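Local coordinates for protein auracyanin A (Chloroflexus aurantiacus, PDB 2AAN) that carries electrons with a single bound copper ion, probably accepting them from the membrane-embedded alternative complex III, at residues F32-V45 and V109-C123. Residues are numbered along the deposited sequence; the frame is centred on the assembly and turned at random.
Sequences FDKTELTVSAGQTV and VTFTAPAAGTYLYIC. With CU (copper (II) ion), chain B.
Tyr-121 reaches across from strand 117-122 and its hydroxyl gives a hydrogen bond of 2.7 Å to Lys-34 O. The donor sits above the plane of that carbonyl, 55° out of it. CG of Tyr-121 lies between the backbone N and the carbonyl carbon (chi1 55°), which swings the ring over to 32-45. The ring also makes an edge-to-face pair: its CD1-CE1 edge meets one face of Phe-32, with the planes at 80° and the centroids 5.2 Å apart. Leu-37 CD1 comes obliquely to the ring, 3.7 Å from Tyr-121 CE2. A leucine in place of Tyr-121 would probably leave Lys-34 O without this donor and open a gap beside Phe-32.

Backbone hydrogen bonds join the other ends. Val-45 and Phe-111 form an antiparallel hydrogen-bonded pair, with both bonds nearly straight. Ala-113 N bonds to Gln-43 O, and Gly-42 N closes on Ala-113 O at 3.0 Å. Gly-42 belongs to the type II turn from Ser-40 to Gln-43, where its positive phi suits glycine.

Apolar contacts fill in between. Val-45 CB stands over a face of Phe-111, a CH-pi contact. Val-39 CG2 meets Ala-113 CB at 3.9 Å. On the face of the strand pair opposite Val-45 and Phe-111, Thr-44 and Thr-110 touch through their CG2 methyls.

The contact links both sheets of the cupredoxin sandwich. Strand 44-50 pairs with 106-112 in one; strands 36-39 and 117-122 flank 133-138 in the other. At the copper end Phe-32 packs on Trp-60 and on Met-132, itself a copper ligand; Cys-123 SG binds the copper at 2.2 Å, and His-58 and His-128 complete the site.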
loop_
_atom_site.group_PDB
_atom_site.type_symbol
_atom_site.label_atom_id
_atom_site.label_comp_id
_atom_site.label_asym_id
_atom_site.label_seq_id
_atom_site.Cartn_x
_atom_site.Cartn_y
_atom_site.Cartn_z
ATOM N N PHE A 32 -6.937 0.177 -6.461
ATOM C CA PHE A 32 -7.156 -1.001 -5.638
ATOM C C PHE A 32 -8.607 -1.403 -5.791
ATOM O O PHE A 32 -9.496 -0.555 -5.964
ATOM C CB PHE A 32 -6.829 -0.726 -4.174
ATOM C CG PHE A 32 -5.377 -0.414 -3.909
ATOM C CD1 PHE A 32 -4.971 0.877 -3.651
ATOM C CD2 PHE A 32 -4.448 -1.434 -3.845
ATOM C CE1 PHE A 32 -3.627 1.156 -3.367
ATOM C CE2 PHE A 32 -3.120 -1.176 -3.601
ATOM C CZ PHE A 32 -2.700 0.132 -3.379
ATOM N N ASP A 33 -8.862 -2.688 -5.674
ATOM C CA ASP A 33 -10.242 -3.199 -5.708
ATOM C C ASP A 33 -11.044 -3.024 -4.435
ATOM O O ASP A 33 -12.184 -3.391 -4.399
ATOM C CB ASP A 33 -10.317 -4.648 -6.187
ATOM C CG ASP A 33 -9.706 -5.685 -5.246
ATOM O OD1 ASP A 33 -9.294 -5.431 -4.105
ATOM O OD2 ASP A 33 -9.690 -6.848 -5.699
ATOM N N LYS A 34 -10.406 -2.507 -3.394
ATOM C CA LYS A 34 -11.047 -2.082 -2.179
ATOM C C LYS A 34 -10.445 -0.706 -1.847
ATOM O O LYS A 34 -9.200 -0.523 -1.815
ATOM C CB LYS A 34 -10.770 -3.064 -1.022
ATOM C CG LYS A 34 -11.147 -4.523 -1.287
ATOM C CD LYS A 34 -11.022 -5.360 -0.034
ATOM C CE LYS A 34 -11.475 -6.795 -0.220
ATOM N NZ LYS A 34 -11.176 -7.550 1.066
ATOM N N THR A 35 -11.323 0.247 -1.580
ATOM C CA THR A 35 -10.896 1.607 -1.263
ATOM C C THR A 35 -11.042 1.887 0.210
ATOM O O THR A 35 -10.644 2.955 0.680
ATOM C CB THR A 35 -11.660 2.715 -2.028
ATOM O OG1 THR A 35 -13.074 2.592 -1.824
ATOM C CG2 THR A 35 -11.297 2.693 -3.479
ATOM N N GLU A 36 -11.545 0.911 0.936
ATOM C CA GLU A 36 -11.393 0.983 2.342
ATOM C C GLU A 36 -11.387 -0.312 3.122
ATOM O O GLU A 36 -12.074 -1.261 2.790
ATOM C CB GLU A 36 -12.340 1.998 2.913
ATOM C CG GLU A 36 -13.645 1.417 3.268
ATOM C CD GLU A 36 -14.070 1.814 4.650
ATOM O OE1 GLU A 36 -13.853 2.977 5.015
ATOM O OE2 GLU A 36 -14.649 0.958 5.343
ATOM N N LEU A 37 -10.552 -0.303 4.144
ATOM C CA LEU A 37 -10.314 -1.443 5.034
ATOM C C LEU A 37 -10.479 -0.981 6.457
ATOM O O LEU A 37 -10.145 0.147 6.767
ATOM C CB LEU A 37 -8.897 -1.964 4.840
ATOM C CG LEU A 37 -8.483 -2.308 3.413
ATOM C CD1 LEU A 37 -7.004 -2.706 3.358
ATOM C CD2 LEU A 37 -9.372 -3.406 2.808
ATOM N N THR A 38 -11.055 -1.831 7.304
ATOM C CA THR A 38 -11.245 -1.511 8.698
ATOM C C THR A 38 -10.634 -2.616 9.520
ATOM O O THR A 38 -10.875 -3.788 9.257
ATOM C CB THR A 38 -12.721 -1.397 9.069
ATOM O OG1 THR A 38 -13.331 -0.400 8.259
ATOM C CG2 THR A 38 -12.862 -0.978 10.527
ATOM N N VAL A 39 -9.802 -2.221 10.480
ATOM C CA VAL A 39 -9.175 -3.151 11.401
ATOM C C VAL A 39 -9.264 -2.523 12.788
ATOM O O VAL A 39 -9.710 -1.375 12.917
ATOM C CB VAL A 39 -7.704 -3.462 11.018
ATOM C CG1 VAL A 39 -7.653 -4.177 9.649
ATOM C CG2 VAL A 39 -6.837 -2.201 10.994
ATOM N N SER A 40 -8.822 -3.267 13.801
ATOM C CA SER A 40 -8.734 -2.763 15.191
ATOM C C SER A 40 -7.305 -2.383 15.502
ATOM O O SER A 40 -6.385 -3.017 15.014
ATOM C CB SER A 40 -9.175 -3.839 16.191
ATOM O OG SER A 40 -10.345 -4.491 15.733
ATOM N N ALA A 41 -7.113 -1.374 16.341
ATOM C CA ALA A 41 -5.778 -0.969 16.733
ATOM C C ALA A 41 -5.015 -2.150 17.396
ATOM O O ALA A 41 -5.580 -2.896 18.176
ATOM C CB ALA A 41 -5.848 0.223 17.681
ATOM N N GLY A 42 -3.754 -2.329 17.052
ATOM C CA GLY A 42 -2.922 -3.373 17.655
ATOM C C GLY A 42 -3.143 -4.757 17.048
ATOM O O GLY A 42 -2.382 -5.687 17.323
ATOM N N GLN A 43 -4.194 -4.914 16.247
ATOM C CA GLN A 43 -4.496 -6.187 15.611
ATOM C C GLN A 43 -3.394 -6.568 14.624
ATOM O O GLN A 43 -2.887 -5.696 13.906
ATOM C CB GLN A 43 -5.848 -6.105 14.889
ATOM C CG GLN A 43 -6.280 -7.395 14.239
ATOM C CD GLN A 43 -7.689 -7.339 13.698
ATOM O OE1 GLN A 43 -8.167 -6.293 13.271
ATOM N NE2 GLN A 43 -8.376 -8.478 13.738
ATOM N N THR A 44 -3.053 -7.865 14.580
ATOM C CA THR A 44 -2.146 -8.410 13.566
ATOM C C THR A 44 -2.921 -8.591 12.258
ATOM O O THR A 44 -3.886 -9.381 12.189
ATOM C CB THR A 44 -1.477 -9.767 13.981
ATOM O OG1 THR A 44 -0.761 -9.601 15.203
ATOM C CG2 THR A 44 -0.490 -10.242 12.918
ATOM N N VAL A 45 -2.490 -7.829 11.250
ATOM C CA VAL A 45 -3.090 -7.764 9.921
ATOM C C VAL A 45 -2.074 -8.261 8.895
ATOM O O VAL A 45 -0.938 -7.776 8.861
ATOM C CB VAL A 45 -3.455 -6.302 9.514
ATOM C CG1 VAL A 45 -4.195 -6.294 8.115
ATOM C CG2 VAL A 45 -4.276 -5.630 10.587
ATOM N N VAL A 109 2.148 -8.604 3.217
ATOM C CA VAL A 109 2.810 -7.918 4.330
ATOM C C VAL A 109 2.006 -8.089 5.608
ATOM O O VAL A 109 0.817 -7.847 5.611
ATOM C CB VAL A 109 3.025 -6.411 4.046
ATOM C CG1 VAL A 109 1.808 -5.798 3.422
ATOM C CG2 VAL A 109 3.380 -5.680 5.347
ATOM N N THR A 110 2.660 -8.547 6.684
ATOM C CA THR A 110 2.036 -8.635 8.004
ATOM C C THR A 110 2.523 -7.481 8.871
ATOM O O THR A 110 3.736 -7.212 8.942
ATOM C CB THR A 110 2.376 -9.992 8.691
ATOM O OG1 THR A 110 1.963 -11.078 7.844
ATOM C CG2 THR A 110 1.714 -10.132 10.021
ATOM N N PHE A 111 1.589 -6.775 9.511
ATOM C CA PHE A 111 1.951 -5.666 10.397
ATOM C C PHE A 111 0.982 -5.595 11.575
ATOM O O PHE A 111 -0.068 -6.203 11.565
ATOM C CB PHE A 111 1.983 -4.333 9.638
ATOM C CG PHE A 111 0.630 -3.874 9.128
ATOM C CD1 PHE A 111 -0.110 -2.917 9.814
ATOM C CD2 PHE A 111 0.122 -4.359 7.930
ATOM C CE1 PHE A 111 -1.330 -2.482 9.348
ATOM C CE2 PHE A 111 -1.101 -3.915 7.453
ATOM C CZ PHE A 111 -1.827 -2.990 8.155
ATOM N N THR A 112 1.414 -4.915 12.619
ATOM C CA THR A 112 0.569 -4.597 13.749
ATOM C C THR A 112 -0.147 -3.298 13.428
ATOM O O THR A 112 0.490 -2.284 13.141
ATOM C CB THR A 112 1.392 -4.386 15.017
ATOM O OG1 THR A 112 2.064 -5.614 15.361
ATOM C CG2 THR A 112 0.485 -3.947 16.187
ATOM N N ALA A 113 -1.469 -3.304 13.510
ATOM C CA ALA A 113 -2.222 -2.110 13.124
ATOM C C ALA A 113 -1.841 -0.978 14.033
ATOM O O ALA A 113 -1.661 -1.202 15.241
ATOM C CB ALA A 113 -3.681 -2.342 13.236
ATOM N N PRO A 114 -1.725 0.242 13.488
ATOM C CA PRO A 114 -1.334 1.395 14.294
ATOM C C PRO A 114 -2.408 1.836 15.298
ATOM O O PRO A 114 -3.404 1.159 15.487
ATOM C CB PRO A 114 -1.096 2.475 13.247
ATOM C CG PRO A 114 -1.959 2.082 12.092
ATOM C CD PRO A 114 -1.912 0.599 12.069
ATOM N N ALA A 115 -2.214 2.989 15.925
ATOM C CA ALA A 115 -3.228 3.551 16.826
ATOM C C ALA A 115 -4.525 3.852 16.085
ATOM O O ALA A 115 -4.507 4.033 14.868
ATOM C CB ALA A 115 -2.691 4.822 17.479
ATOM N N ALA A 116 -5.645 3.894 16.817
ATOM C CA ALA A 116 -6.929 4.311 16.245
ATOM C C ALA A 116 -6.802 5.587 15.419
ATOM O O ALA A 116 -6.091 6.521 15.793
ATOM C CB ALA A 116 -7.978 4.500 17.332
ATOM N N GLY A 117 -7.511 5.618 14.297
ATOM C CA GLY A 117 -7.351 6.676 13.299
ATOM C C GLY A 117 -7.622 6.191 11.877
ATOM O O GLY A 117 -8.031 5.050 11.660
ATOM N N THR A 118 -7.429 7.071 10.908
ATOM C CA THR A 118 -7.520 6.686 9.504
ATOM C C THR A 118 -6.186 6.967 8.840
ATOM O O THR A 118 -5.503 7.930 9.166
ATOM C CB THR A 118 -8.679 7.395 8.760
ATOM O OG1 THR A 118 -8.440 8.801 8.734
ATOM C CG2 THR A 118 -9.981 7.136 9.477
ATOM N N TYR A 119 -5.796 6.083 7.936
ATOM C CA TYR A 119 -4.480 6.133 7.312
ATOM C C TYR A 119 -4.676 5.934 5.833
ATOM O O TYR A 119 -5.625 5.312 5.418
ATOM C CB TYR A 119 -3.608 5.005 7.872
ATOM C CG TYR A 119 -3.398 5.113 9.377
ATOM C CD1 TYR A 119 -2.257 5.732 9.893
ATOM C CD2 TYR A 119 -4.339 4.602 10.270
ATOM C CE1 TYR A 119 -2.060 5.844 11.271
ATOM C CE2 TYR A 119 -4.160 4.710 11.661
ATOM C CZ TYR A 119 -3.016 5.320 12.149
ATOM O OH TYR A 119 -2.837 5.418 13.503
ATOM N N LEU A 120 -3.782 6.466 5.035
ATOM C CA LEU A 120 -3.848 6.232 3.589
ATOM C C LEU A 120 -2.995 5.050 3.233
ATOM O O LEU A 120 -1.936 4.854 3.826
ATOM C CB LEU A 120 -3.328 7.443 2.819
ATOM C CG LEU A 120 -4.131 8.715 2.970
ATOM C CD1 LEU A 120 -3.369 9.908 2.394
ATOM C CD2 LEU A 120 -5.493 8.606 2.330
ATOM N N TYR A 121 -3.477 4.243 2.290
ATOM C CA TYR A 121 -2.618 3.317 1.606
ATOM C C TYR A 121 -2.581 3.716 0.154
ATOM O O TYR A 121 -3.559 4.232 -0.358
ATOM C CB TYR A 121 -3.004 1.841 1.824
ATOM C CG TYR A 121 -4.424 1.427 1.501
ATOM C CD1 TYR A 121 -4.807 1.157 0.190
ATOM C CD2 TYR A 121 -5.372 1.239 2.510
ATOM C CE1 TYR A 121 -6.088 0.728 -0.103
ATOM C CE2 TYR A 121 -6.644 0.809 2.221
ATOM C CZ TYR A 121 -7.016 0.568 0.914
ATOM O OH TYR A 121 -8.302 0.161 0.596
ATOM N N ILE A 122 -1.390 3.580 -0.436
ATOM C CA ILE A 122 -1.086 4.047 -1.775
ATOM C C ILE A 122 -0.203 3.028 -2.481
ATOM O O ILE A 122 0.362 2.122 -1.868
ATOM C CB ILE A 122 -0.366 5.423 -1.794
ATOM C CG1 ILE A 122 1.047 5.338 -1.162
ATOM C CG2 ILE A 122 -1.179 6.447 -1.034
ATOM C CD1 ILE A 122 1.883 6.592 -1.275
ATOM N N CYS A 123 -0.118 3.174 -3.796
ATOM C CA CYS A 123 0.897 2.450 -4.565
ATOM C C CYS A 123 1.902 3.482 -5.032
ATOM O O CYS A 123 1.493 4.510 -5.543
ATOM C CB CYS A 123 0.259 1.780 -5.754
ATOM S SG CYS A 123 1.408 1.072 -6.955
HETATM CU CU CU B . 0.230 0.478 -8.740
#